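Local coordinates for ABC sugar transporter, periplasmic sugar binding protein (Legionella pneumophila subsp. pneumophila, PDB 3ROT) that probably binds a sugar in the periplasm and hands it to an ABC transporter for uptake, at residues Y6-H11 against S20-A25; G64-I69 against I90-R95; Y104-G109 against P268-T273. One frame throughout, in Å; residues are numbered along the deposited sequence.

Interaction 1 of 3, residues Y6-H11 against S20-A25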
loop_
_atom_site.group_PDB
_atom_site.type_symbol
_atom_site.label_atom_id
_atom_site.label_comp_id
_atom_site.label_asym_id
_atom_site.label_seq_id
_atom_site.Cartn_x
_atom_site.Cartn_y
_atom_site.Cartn_z
ATOM N N TYR A 6 -3.096 26.145 -8.175
ATOM C CA TYR A 6 -1.781 25.570 -7.929
ATOM C C TYR A 6 -1.807 24.060 -8.130
ATOM O O TYR A 6 -2.851 23.421 -7.985
ATOM C CB TYR A 6 -1.315 25.892 -6.503
ATOM C CG TYR A 6 -1.058 27.362 -6.269
ATOM C CD1 TYR A 6 0.177 27.940 -6.586
ATOM C CD2 TYR A 6 -2.064 28.188 -5.768
ATOM C CE1 TYR A 6 0.396 29.301 -6.408
ATOM C CE2 TYR A 6 -1.855 29.545 -5.592
ATOM C CZ TYR A 6 -0.626 30.098 -5.913
ATOM O OH TYR A 6 -0.426 31.453 -5.744
ATOM N N TYR A 7 -0.648 23.497 -8.459
ATOM C CA TYR A 7 -0.522 22.058 -8.684
ATOM C C TYR A 7 0.598 21.444 -7.851
ATOM O O TYR A 7 1.648 22.058 -7.656
ATOM C CB TYR A 7 -0.211 21.765 -10.155
ATOM C CG TYR A 7 -1.369 21.932 -11.114
ATOM C CD1 TYR A 7 -2.318 20.925 -11.275
ATOM C CD2 TYR A 7 -1.494 23.082 -11.888
ATOM C CE1 TYR A 7 -3.359 21.057 -12.191
ATOM C CE2 TYR A 7 -2.534 23.226 -12.806
ATOM C CZ TYR A 7 -3.457 22.210 -12.953
ATOM O OH TYR A 7 -4.467 22.333 -13.879
ATOM N N LEU A 8 0.354 20.237 -7.358
ATOM C CA LEU A 8 1.354 19.485 -6.610
ATOM C C LEU A 8 1.448 18.182 -7.394
ATOM O O LEU A 8 0.508 17.392 -7.421
ATOM C CB LEU A 8 0.912 19.220 -5.162
ATOM C CG LEU A 8 1.771 18.225 -4.358
ATOM C CD1 LEU A 8 3.256 18.557 -4.501
ATOM C CD2 LEU A 8 1.358 18.252 -2.886
ATOM N N ILE A 9 2.576 17.972 -8.055
ATOM C CA ILE A 9 2.749 16.786 -8.870
ATOM C C ILE A 9 3.857 15.887 -8.334
ATOM O O ILE A 9 4.946 16.358 -8.012
ATOM C CB ILE A 9 3.033 17.217 -10.330
ATOM C CG1 ILE A 9 1.953 18.219 -10.768
ATOM C CG2 ILE A 9 3.053 15.997 -11.244
ATOM C CD1 ILE A 9 2.107 18.806 -12.165
ATOM N N THR A 10 3.568 14.591 -8.217
ATOM C CA THR A 10 4.552 13.636 -7.722
ATOM C C THR A 10 4.615 12.396 -8.602
ATOM O O THR A 10 3.829 12.238 -9.530
ATOM C CB THR A 10 4.253 13.196 -6.262
ATOM O OG1 THR A 10 3.025 12.459 -6.217
ATOM C CG2 THR A 10 4.153 14.420 -5.350
ATOM N N HIS A 11 5.570 11.526 -8.306
ATOM C CA HIS A 11 5.755 10.301 -9.074
ATOM C C HIS A 11 5.113 9.090 -8.401
ATOM O O HIS A 11 5.207 7.977 -8.903
ATOM C CB HIS A 11 7.253 10.037 -9.284
ATOM C CG HIS A 11 8.051 10.064 -8.017
ATOM N ND1 HIS A 11 8.600 11.222 -7.505
ATOM C CD2 HIS A 11 8.353 9.081 -7.135
ATOM C CE1 HIS A 11 9.206 10.950 -6.363
ATOM N NE2 HIS A 11 9.071 9.659 -6.115
ATOM N N SER A 20 0.887 12.230 3.640
ATOM C CA SER A 20 1.319 13.172 4.654
ATOM C C SER A 20 1.756 14.463 3.948
ATOM O O SER A 20 1.452 15.569 4.386
ATOM C CB SER A 20 2.472 12.567 5.459
ATOM O OG SER A 20 2.910 13.470 6.452
ATOM N N LEU A 21 2.465 14.310 2.837
ATOM C CA LEU A 21 2.907 15.455 2.055
ATOM C C LEU A 21 1.677 16.174 1.485
ATOM O O LEU A 21 1.578 17.402 1.525
ATOM C CB LEU A 21 3.794 14.998 0.897
ATOM C CG LEU A 21 4.236 16.142 -0.012
ATOM C CD1 LEU A 21 5.365 16.872 0.668
ATOM C CD2 LEU A 21 4.682 15.619 -1.372
ATOM N N PHE A 22 0.749 15.399 0.943
ATOM C CA PHE A 22 -0.468 15.953 0.356
ATOM C C PHE A 22 -1.308 16.744 1.359
ATOM O O PHE A 22 -1.834 17.812 1.032
ATOM C CB PHE A 22 -1.331 14.832 -0.242
ATOM C CG PHE A 22 -0.681 14.077 -1.370
ATOM C CD1 PHE A 22 0.329 14.652 -2.139
ATOM C CD2 PHE A 22 -1.123 12.795 -1.700
ATOM C CE1 PHE A 22 0.890 13.970 -3.223
ATOM C CE2 PHE A 22 -0.568 12.103 -2.787
ATOM C CZ PHE A 22 0.442 12.699 -3.549
ATOM N N GLN A 23 -1.454 16.214 2.570
ATOM C CA GLN A 23 -2.243 16.882 3.596
ATOM C C GLN A 23 -1.623 18.224 3.983
ATOM O O GLN A 23 -2.339 19.200 4.184
ATOM C CB GLN A 23 -2.402 15.982 4.825
ATOM C CG GLN A 23 -3.191 16.621 5.957
ATOM C CD GLN A 23 -4.555 17.177 5.525
ATOM O OE1 GLN A 23 -5.105 18.061 6.188
ATOM N NE2 GLN A 23 -5.102 16.657 4.431
ATOM N N GLY A 24 -0.294 18.273 4.079
ATOM C CA GLY A 24 0.367 19.523 4.411
ATOM C C GLY A 24 0.115 20.569 3.330
ATOM O O GLY A 24 -0.112 21.748 3.617
ATOM N N ALA A 25 0.150 20.135 2.078
ATOM C CA ALA A 25 -0.077 21.027 0.956
ATOM C C ALA A 25 -1.532 21.521 0.956
ATOM O O ALA A 25 -1.793 22.712 0.772
ATOM C CB ALA A 25 0.241 20.308 -0.347
#
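Strand 6-9, carrying L8, and helix 20-25, with A25 opposite it, run nearly antiparallel, 169° between their directions, with their axes 10.5 Å apart at closest approach. That spacing leaves no backbone bond between them, and side chains alone fill the gap. L8 does most of the bridging. With chi1 at 169° its CG is trans to the main-chain nitrogen, which sends the CD2 methyl out to the helix, where it sits 3.5 Å from A25 CB, a tight carbon contact. The same methyl reaches the rim of the F22 ring, with L8 CD2 3.8 Å from F22 CD1, so the leucine meets the aromatic near its plane rather than over a face. This is the first step of a beta-alpha-beta unit, strand 5-9, helix 16-32 and strand 35-39, in the parallel sheet of a periplasmic binding protein domain, and the helix packs against the strand it has just left. T10 offers two branches. T10 OG1 lies in the plane of the F22 ring at its edge, 3.7 Å from F22 CZ, while its hydrogen bond goes to the backbone O of G12. The methyl T10 CG2 lies 3.9 Å from F22 CE1 and meets L21 tip to tip, 4.2 Å from L21 CD2. F22 and A25 also touch I38 and L36 of strand 35-39, while M250 and I255 of helix 247-264 pack on L21 and A25.

Interaction 2 of 3, residues G64-I69 against I90-R95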
loop_
_atom_site.group_PDB
_atom_site.type_symbol
_atom_site.label_atom_id
_atom_site.label_comp_id
_atom_site.label_asym_id
_atom_site.label_seq_id
_atom_site.Cartn_x
_atom_site.Cartn_y
_atom_site.Cartn_z
ATOM N N GLY A 64 1.267 28.374 -10.057
ATOM C CA GLY A 64 2.503 27.742 -9.645
ATOM C C GLY A 64 2.376 26.235 -9.600
ATOM O O GLY A 64 1.270 25.694 -9.569
ATOM N N ILE A 65 3.520 25.557 -9.599
ATOM C CA ILE A 65 3.562 24.107 -9.555
ATOM C C ILE A 65 4.675 23.640 -8.639
ATOM O O ILE A 65 5.778 24.193 -8.649
ATOM C CB ILE A 65 3.822 23.490 -10.960
ATOM C CG1 ILE A 65 2.635 23.753 -11.889
ATOM C CG2 ILE A 65 4.037 21.977 -10.843
ATOM C CD1 ILE A 65 2.842 23.212 -13.291
ATOM N N ALA A 66 4.368 22.640 -7.821
ATOM C CA ALA A 66 5.360 22.042 -6.950
ATOM C C ALA A 66 5.436 20.635 -7.533
ATOM O O ALA A 66 4.403 20.032 -7.838
ATOM C CB ALA A 66 4.876 22.008 -5.514
ATOM N N THR A 67 6.646 20.127 -7.733
ATOM C CA THR A 67 6.779 18.798 -8.307
ATOM C C THR A 67 8.070 18.100 -7.886
ATOM O O THR A 67 9.051 18.746 -7.535
ATOM C CB THR A 67 6.717 18.856 -9.864
ATOM O OG1 THR A 67 6.689 17.527 -10.395
ATOM C CG2 THR A 67 7.923 19.582 -10.437
ATOM N N THR A 68 8.042 16.775 -7.889
ATOM C CA THR A 68 9.222 15.997 -7.571
ATOM C C THR A 68 9.938 15.875 -8.921
ATOM O O THR A 68 9.314 16.010 -9.969
ATOM C CB THR A 68 8.853 14.586 -7.053
ATOM O OG1 THR A 68 8.253 13.832 -8.110
ATOM C CG2 THR A 68 7.863 14.676 -5.901
ATOM N N ILE A 69 11.246 15.650 -8.901
ATOM C CA ILE A 69 11.999 15.517 -10.135
ATOM C C ILE A 69 12.978 14.368 -9.903
ATOM O O ILE A 69 14.168 14.590 -9.665
ATOM C CB ILE A 69 12.756 16.833 -10.464
ATOM C CG1 ILE A 69 11.806 18.028 -10.312
ATOM C CG2 ILE A 69 13.316 16.775 -11.894
ATOM C CD1 ILE A 69 12.437 19.403 -10.606
ATOM N N ILE A 90 8.531 24.790 -8.245
ATOM C CA ILE A 90 9.312 24.490 -7.057
ATOM C C ILE A 90 9.528 22.987 -6.992
ATOM O O ILE A 90 8.610 22.213 -7.248
ATOM C CB ILE A 90 8.584 24.982 -5.778
ATOM C CG1 ILE A 90 8.701 26.506 -5.683
ATOM C CG2 ILE A 90 9.179 24.333 -4.533
ATOM C CD1 ILE A 90 8.072 27.090 -4.428
ATOM N N ALA A 91 10.750 22.570 -6.685
ATOM C CA ALA A 91 11.042 21.146 -6.599
ATOM C C ALA A 91 10.869 20.694 -5.151
ATOM O O ALA A 91 11.322 21.364 -4.226
ATOM C CB ALA A 91 12.471 20.863 -7.071
ATOM N N VAL A 92 10.198 19.563 -4.967
ATOM C CA VAL A 92 9.989 19.014 -3.640
ATOM C C VAL A 92 10.352 17.534 -3.604
ATOM O O VAL A 92 10.230 16.825 -4.614
ATOM C CB VAL A 92 8.519 19.182 -3.189
ATOM C CG1 VAL A 92 8.148 20.651 -3.165
ATOM C CG2 VAL A 92 7.601 18.420 -4.125
ATOM N N ASP A 93 10.820 17.090 -2.441
ATOM C CA ASP A 93 11.188 15.699 -2.195
ATOM C C ASP A 93 12.447 15.237 -2.912
ATOM O O ASP A 93 13.377 14.765 -2.281
ATOM C CB ASP A 93 10.018 14.780 -2.556
ATOM C CG ASP A 93 10.347 13.309 -2.366
ATOM O OD1 ASP A 93 10.426 12.853 -1.203
ATOM O OD2 ASP A 93 10.528 12.618 -3.386
ATOM N N THR A 94 12.470 15.367 -4.232
ATOM C CA THR A 94 13.627 14.946 -5.013
ATOM C C THR A 94 13.945 16.015 -6.036
ATOM O O THR A 94 13.038 16.585 -6.652
ATOM C CB THR A 94 13.363 13.633 -5.791
ATOM O OG1 THR A 94 12.858 12.632 -4.900
ATOM C CG2 THR A 94 14.661 13.128 -6.438
ATOM N N ARG A 95 15.233 16.277 -6.222
ATOM C CA ARG A 95 15.656 17.281 -7.185
ATOM C C ARG A 95 16.743 16.747 -8.108
ATOM O O ARG A 95 17.466 15.818 -7.755
ATOM C CB ARG A 95 16.182 18.519 -6.466
ATOM C CG ARG A 95 17.433 18.275 -5.651
ATOM C CD ARG A 95 18.120 19.585 -5.373
ATOM N NE ARG A 95 18.963 19.545 -4.186
ATOM C CZ ARG A 95 19.489 20.631 -3.618
ATOM N NH1 ARG A 95 19.254 21.832 -4.141
ATOM N NH2 ARG A 95 20.234 20.525 -2.522
#
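I90 and T67 illustrate how parallel strands share their backbone groups: I90 N donates to I65 O at 2.8 Å, and I90 O accepts from T67 N at 2.9 Å, both bonds lying nearly end-on to their carbonyls. The ladder continues with V92 N to T67 O, also 2.9 Å, the donor standing 44° above the carbonyl plane. Past the bridged pairs A66-I90 and T67-A91, I69 N bonds to T94 O at 3.0 Å, with a more bent N-H...O angle of 144°. V92 O accepts from T94 N, closing a classic gamma turn over D93, and also receives the CA-H of T68.

T94 OG1 donates to D93 OD2 at 2.8 Å from above the carboxylate plane; that oxygen also hydrogen-bonds a bound glycerol, probably from the crystallisation liquor, which may mark a pocket. T68 OG1 is held by H11 ND1 and by Q50 NE2, and T67 OG1 is hydrogen-bonded to I9 O. Apolar contact is lighter, with I69 CD1 3.8 Å from A91 CB.

Helix 76-85 connects these two strands as a beta-alpha-beta unit. Helix 247-264 packs on A66, I90 and V92, helix 47-59 meets I65 and T67, and strands 5-9 and 107-109 flank the pair.

Interaction 3 of 3, residues Y104-G109 against P268-T273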
loop_
_atom_site.group_PDB
_atom_site.type_symbol
_atom_site.label_atom_id
_atom_site.label_comp_id
_atom_site.label_asym_id
_atom_site.label_seq_id
_atom_site.Cartn_x
_atom_site.Cartn_y
_atom_site.Cartn_z
ATOM N N TYR A 104 14.217 25.065 -12.099
ATOM C CA TYR A 104 13.197 25.107 -11.060
ATOM C C TYR A 104 13.718 26.198 -10.132
ATOM O O TYR A 104 14.918 26.472 -10.116
ATOM C CB TYR A 104 13.036 23.744 -10.353
ATOM C CG TYR A 104 14.229 23.248 -9.558
ATOM C CD1 TYR A 104 14.463 23.703 -8.262
ATOM C CD2 TYR A 104 15.137 22.348 -10.114
ATOM C CE1 TYR A 104 15.566 23.289 -7.541
ATOM C CE2 TYR A 104 16.250 21.925 -9.401
ATOM C CZ TYR A 104 16.459 22.403 -8.113
ATOM O OH TYR A 104 17.567 22.028 -7.405
ATOM N N LEU A 105 12.828 26.841 -9.384
ATOM C CA LEU A 105 13.244 27.929 -8.511
ATOM C C LEU A 105 14.026 27.481 -7.285
ATOM O O LEU A 105 15.218 27.787 -7.149
ATOM C CB LEU A 105 12.025 28.751 -8.092
ATOM C CG LEU A 105 11.317 29.499 -9.229
ATOM C CD1 LEU A 105 10.037 30.110 -8.695
ATOM C CD2 LEU A 105 12.225 30.586 -9.809
ATOM N N VAL A 106 13.360 26.749 -6.400
ATOM C CA VAL A 106 13.992 26.271 -5.175
ATOM C C VAL A 106 13.582 24.838 -4.873
ATOM O O VAL A 106 12.675 24.294 -5.505
ATOM C CB VAL A 106 13.612 27.158 -3.980
ATOM C CG1 VAL A 106 14.161 28.570 -4.196
ATOM C CG2 VAL A 106 12.093 27.197 -3.830
ATOM N N PHE A 107 14.257 24.242 -3.899
ATOM C CA PHE A 107 13.998 22.866 -3.502
ATOM C C PHE A 107 13.678 22.752 -2.016
ATOM O O PHE A 107 14.426 23.248 -1.169
ATOM C CB PHE A 107 15.226 22.004 -3.817
ATOM C CG PHE A 107 15.146 20.603 -3.273
ATOM C CD1 PHE A 107 14.222 19.696 -3.777
ATOM C CD2 PHE A 107 16.020 20.185 -2.278
ATOM C CE1 PHE A 107 14.170 18.391 -3.299
ATOM C CE2 PHE A 107 15.977 18.879 -1.787
ATOM C CZ PHE A 107 15.048 17.980 -2.304
ATOM N N LEU A 108 12.563 22.096 -1.718
ATOM C CA LEU A 108 12.140 21.837 -0.349
ATOM C C LEU A 108 12.181 20.325 -0.173
ATOM O O LEU A 108 11.484 19.595 -0.867
ATOM C CB LEU A 108 10.717 22.317 -0.089
ATOM C CG LEU A 108 10.488 23.822 0.024
ATOM C CD1 LEU A 108 10.067 24.371 -1.320
ATOM C CD2 LEU A 108 9.404 24.089 1.069
ATOM N N GLY A 109 13.003 19.867 0.755
ATOM C CA GLY A 109 13.124 18.443 1.007
ATOM C C GLY A 109 14.399 18.255 1.786
ATOM O O GLY A 109 14.956 19.222 2.311
ATOM N N PRO A 268 11.066 32.848 -3.476
ATOM C CA PRO A 268 11.071 31.681 -2.595
ATOM C C PRO A 268 12.501 31.229 -2.337
ATOM O O PRO A 268 13.409 31.561 -3.100
ATOM C CB PRO A 268 10.252 30.649 -3.373
ATOM C CG PRO A 268 10.448 31.050 -4.787
ATOM C CD PRO A 268 10.362 32.554 -4.734
ATOM N N VAL A 269 12.696 30.480 -1.259
ATOM C CA VAL A 269 14.025 30.003 -0.922
ATOM C C VAL A 269 14.071 28.487 -0.704
ATOM O O VAL A 269 13.035 27.844 -0.456
ATOM C CB VAL A 269 14.557 30.725 0.329
ATOM C CG1 VAL A 269 14.621 32.224 0.063
ATOM C CG2 VAL A 269 13.672 30.441 1.529
ATOM N N ASN A 270 15.276 27.929 -0.831
ATOM C CA ASN A 270 15.502 26.502 -0.637
ATOM C C ASN A 270 15.298 26.227 0.847
ATOM O O ASN A 270 15.647 27.052 1.681
ATOM C CB ASN A 270 16.939 26.115 -1.017
ATOM C CG ASN A 270 17.241 26.312 -2.491
ATOM O OD1 ASN A 270 18.127 27.094 -2.854
ATOM N ND2 ASN A 270 16.517 25.604 -3.349
ATOM N N ILE A 271 14.736 25.071 1.175
ATOM C CA ILE A 271 14.514 24.714 2.567
ATOM C C ILE A 271 14.760 23.235 2.824
ATOM O O ILE A 271 14.071 22.390 2.256
ATOM C CB ILE A 271 13.069 25.015 3.015
ATOM C CG1 ILE A 271 12.774 26.505 2.885
ATOM C CG2 ILE A 271 12.865 24.576 4.468
ATOM C CD1 ILE A 271 11.315 26.827 3.121
ATOM N N ASN A 272 15.742 22.934 3.673
ATOM C CA ASN A 272 16.034 21.550 4.044
ATOM C C ASN A 272 15.016 21.227 5.147
ATOM O O ASN A 272 15.092 21.784 6.242
ATOM C CB ASN A 272 17.455 21.426 4.602
ATOM C CG ASN A 272 17.867 19.979 4.834
ATOM O OD1 ASN A 272 17.070 19.144 5.263
ATOM N ND2 ASN A 272 19.127 19.678 4.554
ATOM N N THR A 273 14.066 20.337 4.863
ATOM C CA THR A 273 13.028 20.012 5.838
ATOM C C THR A 273 13.390 18.988 6.902
ATOM O O THR A 273 12.584 18.721 7.793
ATOM C CB THR A 273 11.731 19.528 5.142
ATOM O OG1 THR A 273 12.038 18.461 4.235
ATOM C CG2 THR A 273 11.066 20.669 4.394
#
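V106 and P268 form the apolar start of the contact, with V106 CG2 3.9 Å from P268 CB. The other methyl, V106 CG1, is turned trans to the valine's own C (chi1 -64°) and rests against the backbone, 3.3 Å from P268 O. L105 adds its CD1 at the proline ring, crossing it at a slant 4.0 Å from P268 CG. Further on, L108 and I271 run alongside each other in the same direction, L108 CD2 3.9 Å from I271 CD1, on a face packed by L253 and Q257 of helix 247-264.

The backbones of the same residues and their neighbours form a short parallel ladder. I271 N donates to F107 O at 3.0 Å, and G109 N answers to I271 O at 3.1 Å, nearly straight onto its carbonyl. T273 N then bonds to G109 O at 2.9 Å, with the donor 57° above the carbonyl plane. G109 N also lies over one face of the F107 ring, toward its rim. At the polar end T273 OG1 packs against the G109 backbone while bonded to Q245 O, and N272 OD1 takes the backbone N of A274.

Some 160 residues after strand 107-109 the chain supplies strand 271-272, which adds itself in parallel beside it as an outermost strand of the N-terminal domain sheet, a late return characteristic of the two-domain periplasmic binding protein fold.

Overall arrangement
All three interactions reach one six-stranded parallel sheet, ordered 35-39, 5-9, 64-67, 89-92, 107-109, 271-272, and they follow one another along the chain. Interaction 1 packs a helix on strand 5-9; its centre lies about 9 Å from that of interaction 2, and the two touch through H11 with T68 and through I9 N with A66 O. Interaction 2 is likewise about 9 Å between centres from interaction 3, joined by the A91 backbone to V106 and L108. Interactions 1 and 3, about 14 Å apart between centres, do not touch. Helix 247-264 packs against all three, so late sequence helps complete a domain begun at the N-terminus.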